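Local coordinates for protein putative isohexenylglutaconyl-CoA hydratase (Pseudomonas aeruginosa, PDB 4ZU2) that probably hydrates isohexenylglutaconyl-CoA, a CoA thioester met in the breakdown of acyclic terpenes such as citronellate, as a member of the crotonase family, at residues A34-G37 with E38-V42; F91-L94 with L95-A98. All blocks are in the same frame, centred on the assembly; numbering follows the deposited sequence.

Interaction 1 (A34-G37 with E38-V42); sequences AMVG and ELRAV
Ala34 to Gly37 and Glu38 to Val42 are consecutive turns of helix 33-47, joined by regular i to i+4 bonds: Glu38 N to Ala34 O at 2.9 Å, then Leu39 N to Met35 O, Arg40 N to Val36 O and Ala41 N to Gly37 O. The N-H...O angles all lie near 150°. Gly37 O also takes a weak second bond from Arg40 N at 3.3 Å. This helix is the crossover of a beta-alpha-beta unit, linking strands 17-22 and 54-59 of the crotonase core.

Met35 and Leu39, four residues apart, run side by side in the same direction on the buried face, with Met35 CG 3.9 Å from Leu39 CD1. CG of Met35 stands trans to the backbone N (chi1 179°), which turns it forward along the helix to meet that methyl. Both side chains rest on Leu22 of strand 17-22, and Val42 packs one turn further on against Leu18 and Ile20 of the same strand.

A second i to i+4 pair runs along the flank, where Val36 CG1 lies 4.0 Å from Arg40 CD. The Arg40 chain runs past the carbonyl oxygen of Val36, its CG 3.1 Å from Val36 O, and then bends at chi3 (72°). Its guanidinium group leads away from the first turn to helix 81-99, where NH2 forms a salt bridge with Glu97.

Glu38 faces another way. Its carboxylate OE1 accepts a hydrogen bond from Thr8 N, tying the helix to the N-terminal part of the chain beside strand 9-14. On the way there the aliphatic part of Glu38 skirts the preceding turn, with CG 3.3 Å from Ala34 O.

Interaction 2 (F91-L94 with L95-A98); sequences FGSL and LEEA
Phe91 to Leu94 and Leu95 to Ala98 form the last full turns of helix 81-99, with i to i+4 bonds running from Leu95 N to Phe91 O, a longish 3.3 Å, through to Ala98 N to Leu94 O at 2.9 Å. In this crotonase-fold subunit the helix packs against helix 33-47 on one side and meets helices 116-121 and 149-157 on others.

The Phe91 ring and the Leu95 side chain meet at a slant. Leu95 CG sits 4.0 Å above one face of the ring, displaced toward the rim, and both methyls lie on that same side near the CZ end: CD2 toward CE1, at 3.9 Å from Phe91 CZ, and CD1 toward CE2. With chi1 at 164° the ring swings toward the C-terminal end of the helix and comes up against Leu95. Leu95 also touches Phe152 and Leu120. Leu94 points to another side, against Leu39 and Leu43 of helix 33-47, with a loose contact from its CD1 to Ala98 CB.

The polar flank carries two carboxylates. Glu97 runs back, extended, past the carbonyl of Ser93, with Arg40 as the partner of its carboxylate. Glu96 bonds through OE2 to Arg89, one turn before Ser93, and this charge pairing probably favours its ionised form; its side chain also packs on Leu231 of the second subunit. A water molecule bridges Ser93 and Glu96, donating to Glu96 OE2 at 2.9 Å and lying 3.0 Å from Ser93 OG.

Interactions 1 and 2 are single-helix contacts on neighbouring helices, their centres about 10 Å apart, and they meet directly. Leu39 CD1 packs 3.7 Å from Leu94 CD2, with the charged pair of Arg40 and Glu97 at the rim of this apolar contact. Met35, Leu39 and Val42 of helix 33-47 pack on the sheet, and Leu39 also reaches helix 81-99. Interaction 2 is the more buried, with four of its eight residues buried and none exposed, while interaction 1 has two buried and three exposed. Residues 91-98 pack among helices, with an aromatic contact and a water-bridged edge next to another subunit, which does not touch interaction 1.

Interaction 1 (A34-G37 with E38-V42)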
ATOM      1  N   ALA A  34      -6.162  24.062 -22.739  1.00 20.57           N
ATOM      2  CA  ALA A  34      -6.010  25.349 -22.025  1.00 17.28           C
ATOM      3  C   ALA A  34      -5.960  25.236 -20.468  1.00 18.43           C
ATOM      4  O   ALA A  34      -5.078  25.813 -19.822  1.00 17.17           O
ATOM      5  CB  ALA A  34      -7.100  26.299 -22.456  1.00 21.49           C
ATOM      6  N   MET A  35      -6.872  24.468 -19.874  1.00 18.24           N
ATOM      7  CA  MET A  35      -6.901  24.330 -18.419  1.00 17.05           C
ATOM      8  C   MET A  35      -5.626  23.651 -17.865  1.00 17.33           C
ATOM      9  O   MET A  35      -5.056  24.118 -16.915  1.00 20.63           O
ATOM     10  CB  MET A  35      -8.149  23.568 -17.985  1.00 16.16           C
ATOM     11  CG  MET A  35      -8.234  23.363 -16.487  1.00 18.67           C
ATOM     12  SD  MET A  35      -9.784  22.582 -16.099  1.00 25.28           S
ATOM     13  CE  MET A  35      -9.547  21.281 -14.968  1.00 68.49           C
ATOM     14  N   VAL A  36      -5.178  22.565 -18.480  1.00 23.16           N
ATOM     15  CA  VAL A  36      -3.893  21.939 -18.109  1.00 26.00           C
ATOM     16  C   VAL A  36      -2.748  22.955 -18.206  1.00 27.26           C
ATOM     17  O   VAL A  36      -1.886  23.028 -17.335  1.00 24.92           O
ATOM     18  CB  VAL A  36      -3.558  20.722 -19.040  1.00 26.91           C
ATOM     19  CG1 VAL A  36      -2.165  20.121 -18.710  1.00 17.39           C
ATOM     20  CG2 VAL A  36      -4.622  19.638 -18.935  1.00 25.71           C
ATOM     21  N   GLY A  37      -2.720  23.727 -19.284  1.00 29.70           N
ATOM     22  CA  GLY A  37      -1.705  24.759 -19.411  1.00 27.53           C
ATOM     23  C   GLY A  37      -1.772  25.744 -18.246  1.00 26.49           C
ATOM     24  O   GLY A  37      -0.768  26.085 -17.659  1.00 26.44           O
ATOM     25  N   GLU A  38      -2.974  26.188 -17.901  1.00 20.33           N
ATOM     26  CA  GLU A  38      -3.098  27.208 -16.889  1.00 23.15           C
ATOM     27  C   GLU A  38      -2.738  26.649 -15.516  1.00 20.78           C
ATOM     28  O   GLU A  38      -2.183  27.362 -14.692  1.00 24.41           O
ATOM     29  CB  GLU A  38      -4.501  27.878 -16.908  1.00 11.57           C
ATOM     30  CG  GLU A  38      -4.722  28.713 -18.202  1.00 33.31           C
ATOM     31  CD  GLU A  38      -6.112  29.366 -18.303  1.00 30.32           C
ATOM     32  OE1 GLU A  38      -7.028  28.925 -17.578  1.00 31.49           O
ATOM     33  OE2 GLU A  38      -6.287  30.301 -19.123  1.00 28.26           O
ATOM     34  N   LEU A  39      -3.072  25.388 -15.272  1.00 15.70           N
ATOM     35  CA  LEU A  39      -2.844  24.807 -13.963  1.00 20.96           C
ATOM     36  C   LEU A  39      -1.358  24.665 -13.740  1.00 22.01           C
ATOM     37  O   LEU A  39      -0.870  24.846 -12.626  1.00 17.15           O
ATOM     38  CB  LEU A  39      -3.461  23.445 -13.864  1.00 18.88           C
ATOM     39  CG  LEU A  39      -4.949  23.438 -13.646  1.00 24.22           C
ATOM     40  CD1 LEU A  39      -5.498  22.050 -14.048  1.00 30.58           C
ATOM     41  CD2 LEU A  39      -5.333  23.773 -12.239  1.00 20.55           C
ATOM     42  N   ARG A  40      -0.663  24.357 -14.834  1.00 23.38           N
ATOM     43  CA  ARG A  40       0.765  24.129 -14.803  1.00 25.61           C
ATOM     44  C   ARG A  40       1.468  25.438 -14.572  1.00 26.71           C
ATOM     45  O   ARG A  40       2.491  25.495 -13.868  1.00 28.46           O
ATOM     46  CB  ARG A  40       1.247  23.479 -16.116  1.00 24.10           C
ATOM     47  CG  ARG A  40       0.824  22.043 -16.241  1.00 20.10           C
ATOM     48  CD  ARG A  40       1.385  21.390 -17.478  1.00 15.25           C
ATOM     49  NE  ARG A  40       2.818  21.153 -17.339  1.00 16.14           N
ATOM     50  CZ  ARG A  40       3.632  20.916 -18.360  1.00 12.97           C
ATOM     51  NH1 ARG A  40       3.151  20.902 -19.563  1.00  9.31           N
ATOM     52  NH2 ARG A  40       4.929  20.727 -18.187  1.00 17.20           N
ATOM     53  N   ALA A  41       0.917  26.487 -15.173  1.00 23.89           N
ATOM     54  CA  ALA A  41       1.492  27.832 -15.053  1.00 18.20           C
ATOM     55  C   ALA A  41       1.362  28.362 -13.651  1.00 17.92           C
ATOM     56  O   ALA A  41       2.282  28.986 -13.141  1.00 26.86           O
ATOM     57  CB  ALA A  41       0.811  28.811 -16.041  1.00 20.59           C
ATOM     58  N   VAL A  42       0.195  28.149 -13.045  1.00 21.30           N
ATOM     59  CA  VAL A  42      -0.056  28.529 -11.667  1.00 24.08           C
ATOM     60  C   VAL A  42       0.845  27.752 -10.691  1.00 25.59           C
ATOM     61  O   VAL A  42       1.396  28.328  -9.763  1.00 23.46           O
ATOM     62  CB  VAL A  42      -1.551  28.328 -11.287  1.00 29.01           C
ATOM     63  CG1 VAL A  42      -1.749  28.424  -9.786  1.00 25.79           C
ATOM     64  CG2 VAL A  42      -2.439  29.352 -11.980  1.00 26.30           C
TER

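Interaction 2 (F91-L94 with L95-A98)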
ATOM      1  N   PHE A  91      -0.399  16.137 -19.813  1.00 16.42           N
ATOM      2  CA  PHE A  91      -1.333  15.981 -18.716  1.00 10.19           C
ATOM      3  C   PHE A  91      -0.587  15.130 -17.643  1.00 16.34           C
ATOM      4  O   PHE A  91      -0.808  15.271 -16.443  1.00 19.33           O
ATOM      5  CB  PHE A  91      -2.678  15.378 -19.157  1.00  9.20           C
ATOM      6  CG  PHE A  91      -3.514  14.849 -17.991  1.00 13.09           C
ATOM      7  CD1 PHE A  91      -3.961  15.697 -16.990  1.00 15.71           C
ATOM      8  CD2 PHE A  91      -3.786  13.500 -17.867  1.00 21.56           C
ATOM      9  CE1 PHE A  91      -4.683  15.218 -15.922  1.00 14.88           C
ATOM     10  CE2 PHE A  91      -4.506  13.018 -16.769  1.00 21.11           C
ATOM     11  CZ  PHE A  91      -4.969  13.896 -15.814  1.00 11.52           C
ATOM     12  N   GLY A  92       0.354  14.305 -18.067  1.00  6.36           N
ATOM     13  CA  GLY A  92       1.168  13.583 -17.102  1.00 10.18           C
ATOM     14  C   GLY A  92       2.110  14.533 -16.369  1.00 13.25           C
ATOM     15  O   GLY A  92       2.382  14.356 -15.180  1.00 15.11           O
ATOM     16  N   SER A  93       2.612  15.537 -17.076  1.00 10.58           N
ATOM     17  CA  SER A  93       3.456  16.537 -16.437  1.00 13.34           C
ATOM     18  C   SER A  93       2.662  17.333 -15.417  1.00 15.48           C
ATOM     19  O   SER A  93       3.206  17.678 -14.379  1.00 11.26           O
ATOM     20  CB  SER A  93       4.086  17.478 -17.450  1.00 11.01           C
ATOM     21  OG  SER A  93       4.849  16.768 -18.381  1.00 14.74           O
ATOM     22  N   LEU A  94       1.383  17.612 -15.674  1.00 12.86           N
ATOM     23  CA  LEU A  94       0.574  18.311 -14.654  1.00 11.14           C
ATOM     24  C   LEU A  94       0.509  17.486 -13.367  1.00 13.81           C
ATOM     25  O   LEU A  94       0.621  18.028 -12.307  1.00 19.09           O
ATOM     26  CB  LEU A  94      -0.838  18.627 -15.140  1.00 15.07           C
ATOM     27  CG  LEU A  94      -1.901  18.920 -14.073  1.00 16.77           C
ATOM     28  CD1 LEU A  94      -1.513  20.046 -13.166  1.00 19.38           C
ATOM     29  CD2 LEU A  94      -3.211  19.293 -14.753  1.00 21.85           C
ATOM     30  N   LEU A  95       0.318  16.168 -13.481  1.00 17.15           N
ATOM     31  CA  LEU A  95       0.128  15.320 -12.315  1.00 16.73           C
ATOM     32  C   LEU A  95       1.434  15.232 -11.553  1.00 16.54           C
ATOM     33  O   LEU A  95       1.451  15.194 -10.321  1.00 11.83           O
ATOM     34  CB  LEU A  95      -0.373  13.905 -12.698  1.00 15.85           C
ATOM     35  CG  LEU A  95      -1.728  13.730 -13.406  1.00 21.08           C
ATOM     36  CD1 LEU A  95      -1.980  12.241 -13.831  1.00 19.05           C
ATOM     37  CD2 LEU A  95      -2.898  14.262 -12.579  1.00 20.24           C
ATOM     38  N   GLU A  96       2.533  15.257 -12.293  1.00 15.44           N
ATOM     39  CA  GLU A  96       3.843  15.153 -11.676  1.00 18.75           C
ATOM     40  C   GLU A  96       4.117  16.373 -10.830  1.00 20.41           C
ATOM     41  O   GLU A  96       4.623  16.252  -9.707  1.00 17.23           O
ATOM     42  CB  GLU A  96       4.962  15.043 -12.717  1.00 15.31           C
ATOM     43  CG  GLU A  96       5.067  13.706 -13.359  1.00 18.65           C
ATOM     44  CD  GLU A  96       6.300  13.584 -14.274  1.00 19.94           C
ATOM     45  OE1 GLU A  96       7.286  12.944 -13.814  1.00 10.93           O
ATOM     46  OE2 GLU A  96       6.255  14.104 -15.441  1.00 16.48           O
ATOM     47  N   GLU A  97       3.810  17.536 -11.398  1.00 17.50           N
ATOM     48  CA  GLU A  97       4.108  18.821 -10.779  1.00 13.68           C
ATOM     49  C   GLU A  97       3.096  19.216  -9.692  1.00 22.36           C
ATOM     50  O   GLU A  97       3.402  20.035  -8.815  1.00 18.39           O
ATOM     51  CB  GLU A  97       4.236  19.905 -11.838  1.00 12.03           C
ATOM     52  CG  GLU A  97       5.298  19.635 -12.950  1.00 25.63           C
ATOM     53  CD  GLU A  97       4.953  20.286 -14.336  1.00 24.01           C
ATOM     54  OE1 GLU A  97       3.991  21.054 -14.443  1.00 27.17           O
ATOM     55  OE2 GLU A  97       5.659  20.040 -15.322  1.00 24.23           O
ATOM     56  N   ALA A  98       1.904  18.630  -9.735  1.00 19.83           N
ATOM     57  CA  ALA A  98       0.960  18.858  -8.668  1.00 22.72           C
ATOM     58  C   ALA A  98       1.375  17.964  -7.474  1.00 22.12           C
ATOM     59  O   ALA A  98       1.543  18.453  -6.356  1.00 21.02           O
ATOM     60  CB  ALA A  98      -0.453  18.555  -9.128  1.00 19.88           C
TER
HETATM   61  O   HOH W   1       7.362  16.397 -16.730  1.00 23.71           O